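3'-5' exonuclease crn-4 (Caenorhabditis elegans, PDB 5DK5) degrades RNA and DNA from the 3' end as a metal-dependent DEDDh-family exonuclease and takes part in apoptotic DNA degradation. Local coordinates at residues F18-L24 with G114-C120. Numbering follows the deposited sequence.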
ATOM      1  N   PHE B  18     -14.742 -37.922  -1.598  1.00 43.30           N
ATOM      2  CA  PHE B  18     -13.488 -37.614  -2.282  1.00 42.11           C
ATOM      3  C   PHE B  18     -12.348 -38.453  -1.712  1.00 41.72           C
ATOM      4  O   PHE B  18     -12.260 -38.647  -0.502  1.00 40.53           O
ATOM      5  CB  PHE B  18     -13.154 -36.125  -2.154  1.00 42.73           C
ATOM      6  CG  PHE B  18     -14.218 -35.217  -2.699  1.00 41.65           C
ATOM      7  CD1 PHE B  18     -14.235 -34.878  -4.040  1.00 34.71           C
ATOM      8  CD2 PHE B  18     -15.199 -34.701  -1.870  1.00 41.20           C
ATOM      9  CE1 PHE B  18     -15.213 -34.042  -4.546  1.00 38.11           C
ATOM     10  CE2 PHE B  18     -16.179 -33.864  -2.370  1.00 39.48           C
ATOM     11  CZ  PHE B  18     -16.185 -33.535  -3.709  1.00 37.63           C
ATOM     12  N   ASP B  19     -11.481 -38.950  -2.589  1.00 45.62           N
ATOM     13  CA  ASP B  19     -10.298 -39.689  -2.156  1.00 47.73           C
ATOM     14  C   ASP B  19      -9.168 -38.738  -1.762  1.00 42.30           C
ATOM     15  O   ASP B  19      -8.230 -39.132  -1.068  1.00 39.29           O
ATOM     16  CB  ASP B  19      -9.824 -40.637  -3.260  1.00 53.36           C
ATOM     17  CG  ASP B  19     -10.551 -41.969  -3.237  1.00 61.59           C
ATOM     18  OD1 ASP B  19     -11.738 -42.001  -2.845  1.00 63.40           O
ATOM     19  OD2 ASP B  19      -9.933 -42.991  -3.608  1.00 65.79           O
ATOM     20  N   THR B  20      -9.267 -37.488  -2.207  1.00 41.48           N
ATOM     21  CA  THR B  20      -8.253 -36.479  -1.920  1.00 38.82           C
ATOM     22  C   THR B  20      -8.891 -35.149  -1.531  1.00 36.61           C
ATOM     23  O   THR B  20      -9.822 -34.681  -2.185  1.00 36.14           O
ATOM     24  CB  THR B  20      -7.327 -36.247  -3.130  1.00 40.43           C
ATOM     25  OG1 THR B  20      -6.766 -37.494  -3.555  1.00 43.15           O
ATOM     26  CG2 THR B  20      -6.199 -35.281  -2.777  1.00 40.54           C
ATOM     27  N   LEU B  21      -8.380 -34.555  -0.456  1.00 34.82           N
ATOM     28  CA  LEU B  21      -8.799 -33.227  -0.023  1.00 32.61           C
ATOM     29  C   LEU B  21      -7.593 -32.298   0.077  1.00 35.40           C
ATOM     30  O   LEU B  21      -6.617 -32.598   0.764  1.00 33.44           O
ATOM     31  CB  LEU B  21      -9.521 -33.298   1.323  1.00 37.75           C
ATOM     32  CG  LEU B  21     -10.847 -34.061   1.346  1.00 34.40           C
ATOM     33  CD1 LEU B  21     -11.377 -34.144   2.766  1.00 35.25           C
ATOM     34  CD2 LEU B  21     -11.871 -33.405   0.429  1.00 33.89           C
ATOM     35  N   LEU B  22      -7.673 -31.167  -0.617  1.00 36.25           N
ATOM     36  CA  LEU B  22      -6.594 -30.189  -0.631  1.00 37.73           C
ATOM     37  C   LEU B  22      -6.929 -29.024   0.287  1.00 29.07           C
ATOM     38  O   LEU B  22      -7.806 -28.222  -0.015  1.00 28.64           O
ATOM     39  CB  LEU B  22      -6.346 -29.682  -2.052  1.00 37.98           C
ATOM     40  CG  LEU B  22      -6.021 -30.743  -3.105  1.00 38.38           C
ATOM     41  CD1 LEU B  22      -5.834 -30.093  -4.467  1.00 38.84           C
ATOM     42  CD2 LEU B  22      -4.782 -31.543  -2.718  1.00 29.63           C
ATOM     43  N   ILE B  23      -6.228 -28.934   1.410  1.00 29.25           N
ATOM     44  CA  ILE B  23      -6.443 -27.837   2.340  1.00 28.90           C
ATOM     45  C   ILE B  23      -5.788 -26.578   1.775  1.00 27.75           C
ATOM     46  O   ILE B  23      -4.563 -26.479   1.724  1.00 27.30           O
ATOM     47  CB  ILE B  23      -5.880 -28.151   3.738  1.00 29.61           C
ATOM     48  CG1 ILE B  23      -6.627 -29.328   4.368  1.00 31.25           C
ATOM     49  CG2 ILE B  23      -5.990 -26.935   4.653  1.00 32.89           C
ATOM     50  CD1 ILE B  23      -6.091 -30.692   3.976  1.00 31.65           C
ATOM     51  N   LEU B  24      -6.613 -25.625   1.355  1.00 27.51           N
ATOM     52  CA  LEU B  24      -6.143 -24.433   0.655  1.00 27.63           C
ATOM     53  C   LEU B  24      -6.136 -23.204   1.559  1.00 28.37           C
ATOM     54  O   LEU B  24      -7.001 -23.054   2.423  1.00 26.44           O
ATOM     55  CB  LEU B  24      -7.019 -24.180  -0.575  1.00 29.79           C
ATOM     56  CG  LEU B  24      -6.770 -22.902  -1.375  1.00 33.85           C
ATOM     57  CD1 LEU B  24      -7.030 -23.161  -2.850  1.00 36.99           C
ATOM     58  CD2 LEU B  24      -7.653 -21.762  -0.885  1.00 34.98           C
ATOM     59  N   GLY B 114     -13.092 -33.148 -10.440  1.00 42.57           N
ATOM     60  CA  GLY B 114     -14.256 -33.481  -9.637  1.00 41.52           C
ATOM     61  C   GLY B 114     -14.056 -34.610  -8.642  1.00 39.54           C
ATOM     62  O   GLY B 114     -14.964 -34.921  -7.870  1.00 41.82           O
ATOM     63  N   LYS B 115     -12.875 -35.223  -8.654  1.00 45.93           N
ATOM     64  CA  LYS B 115     -12.565 -36.317  -7.733  1.00 46.77           C
ATOM     65  C   LYS B 115     -11.718 -35.841  -6.555  1.00 40.65           C
ATOM     66  O   LYS B 115     -11.210 -36.644  -5.773  1.00 38.53           O
ATOM     67  CB  LYS B 115     -11.855 -37.448  -8.477  1.00 51.47           C
ATOM     68  CG  LYS B 115     -12.770 -38.195  -9.432  1.00 54.54           C
ATOM     69  CD  LYS B 115     -12.125 -39.464  -9.956  1.00 56.90           C
ATOM     70  CE  LYS B 115     -13.060 -40.209 -10.894  1.00 60.22           C
ATOM     71  NZ  LYS B 115     -12.438 -41.444 -11.442  1.00 63.95           N
ATOM     72  N   PHE B 116     -11.570 -34.526  -6.440  1.00 37.07           N
ATOM     73  CA  PHE B 116     -10.941 -33.917  -5.277  1.00 34.06           C
ATOM     74  C   PHE B 116     -11.647 -32.599  -4.985  1.00 32.80           C
ATOM     75  O   PHE B 116     -12.281 -32.023  -5.868  1.00 31.85           O
ATOM     76  CB  PHE B 116      -9.446 -33.694  -5.513  1.00 33.51           C
ATOM     77  CG  PHE B 116      -9.144 -32.623  -6.522  1.00 34.68           C
ATOM     78  CD1 PHE B 116      -9.114 -32.916  -7.874  1.00 36.29           C
ATOM     79  CD2 PHE B 116      -8.890 -31.324  -6.116  1.00 34.68           C
ATOM     80  CE1 PHE B 116      -8.838 -31.933  -8.803  1.00 36.05           C
ATOM     81  CE2 PHE B 116      -8.612 -30.336  -7.041  1.00 34.32           C
ATOM     82  CZ  PHE B 116      -8.587 -30.640  -8.386  1.00 34.73           C
ATOM     83  N   ALA B 117     -11.544 -32.132  -3.745  1.00 33.48           N
ATOM     84  CA  ALA B 117     -12.177 -30.879  -3.343  1.00 31.07           C
ATOM     85  C   ALA B 117     -11.279 -30.095  -2.396  1.00 41.66           C
ATOM     86  O   ALA B 117     -10.509 -30.674  -1.628  1.00 30.72           O
ATOM     87  CB  ALA B 117     -13.519 -31.152  -2.690  1.00 45.78           C
ATOM     88  N   PHE B 118     -11.387 -28.771  -2.457  1.00 37.62           N
ATOM     89  CA  PHE B 118     -10.603 -27.904  -1.592  1.00 37.16           C
ATOM     90  C   PHE B 118     -11.300 -27.693  -0.254  1.00 29.37           C
ATOM     91  O   PHE B 118     -12.527 -27.624  -0.186  1.00 34.10           O
ATOM     92  CB  PHE B 118     -10.343 -26.558  -2.273  1.00 34.30           C
ATOM     93  CG  PHE B 118      -9.398 -26.646  -3.434  1.00 32.33           C
ATOM     94  CD1 PHE B 118      -8.030 -26.645  -3.229  1.00 31.40           C
ATOM     95  CD2 PHE B 118      -9.877 -26.739  -4.729  1.00 32.95           C
ATOM     96  CE1 PHE B 118      -7.157 -26.731  -4.295  1.00 31.31           C
ATOM     97  CE2 PHE B 118      -9.009 -26.827  -5.798  1.00 31.91           C
ATOM     98  CZ  PHE B 118      -7.647 -26.823  -5.581  1.00 31.19           C
ATOM     99  N   VAL B 119     -10.500 -27.604   0.804  1.00 31.77           N
ATOM    100  CA  VAL B 119     -11.000 -27.353   2.149  1.00 33.18           C
ATOM    101  C   VAL B 119     -10.434 -26.038   2.670  1.00 32.01           C
ATOM    102  O   VAL B 119      -9.237 -25.774   2.536  1.00 30.66           O
ATOM    103  CB  VAL B 119     -10.623 -28.493   3.112  1.00 30.94           C
ATOM    104  CG1 VAL B 119     -11.193 -28.236   4.502  1.00 42.13           C
ATOM    105  CG2 VAL B 119     -11.112 -29.830   2.567  1.00 31.82           C
ATOM    106  N   CYS B 120     -11.300 -25.218   3.256  1.00 32.95           N
ATOM    107  CA  CYS B 120     -10.895 -23.937   3.822  1.00 28.45           C
ATOM    108  C   CYS B 120     -11.565 -23.751   5.178  1.00 29.27           C
ATOM    109  O   CYS B 120     -12.509 -24.468   5.512  1.00 30.28           O
ATOM    110  CB  CYS B 120     -11.257 -22.789   2.877  1.00 30.85           C
ATOM    111  SG  CYS B 120     -10.564 -22.946   1.213  1.00 33.17           S
TER
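L22 drives its CD1 between two phenyl rings, 3.6 Å from CE1 of F118 and 3.7 Å from CD2 of F116, on one face of the parallel strand pair 20-24 and 116-120 at the middle of the RNase H-like exonuclease sheet. L24 continues the row: with CG anti to its backbone N (chi1 175°), it brings CD1 to 3.6 Å from CD1 of F118, while F145 meets that ring edge-to-face. On the other face L21 CB touches V119 CG2, and helix 191-207 packs on L21 and I23. F18, ahead of the strand, lays its ring face on the A117 methyl, CB standing 3.7 Å from the ring centroid in a CH-pi contact; an alanine here would probably take the ring off that methyl and open a gap beside G114 and K115. Further out, K115 NZ forms a salt bridge with E112 OE2. Of the bonds tying the backbones, the one nearest the strand start is weak, A117 N to T20 O at 3.4 Å; those that follow, L22 N to A117 O and V119 N to L22 O, are shorter. The last, just before the metal-binding D25, runs from L24 N to V119 O at 2.9 Å.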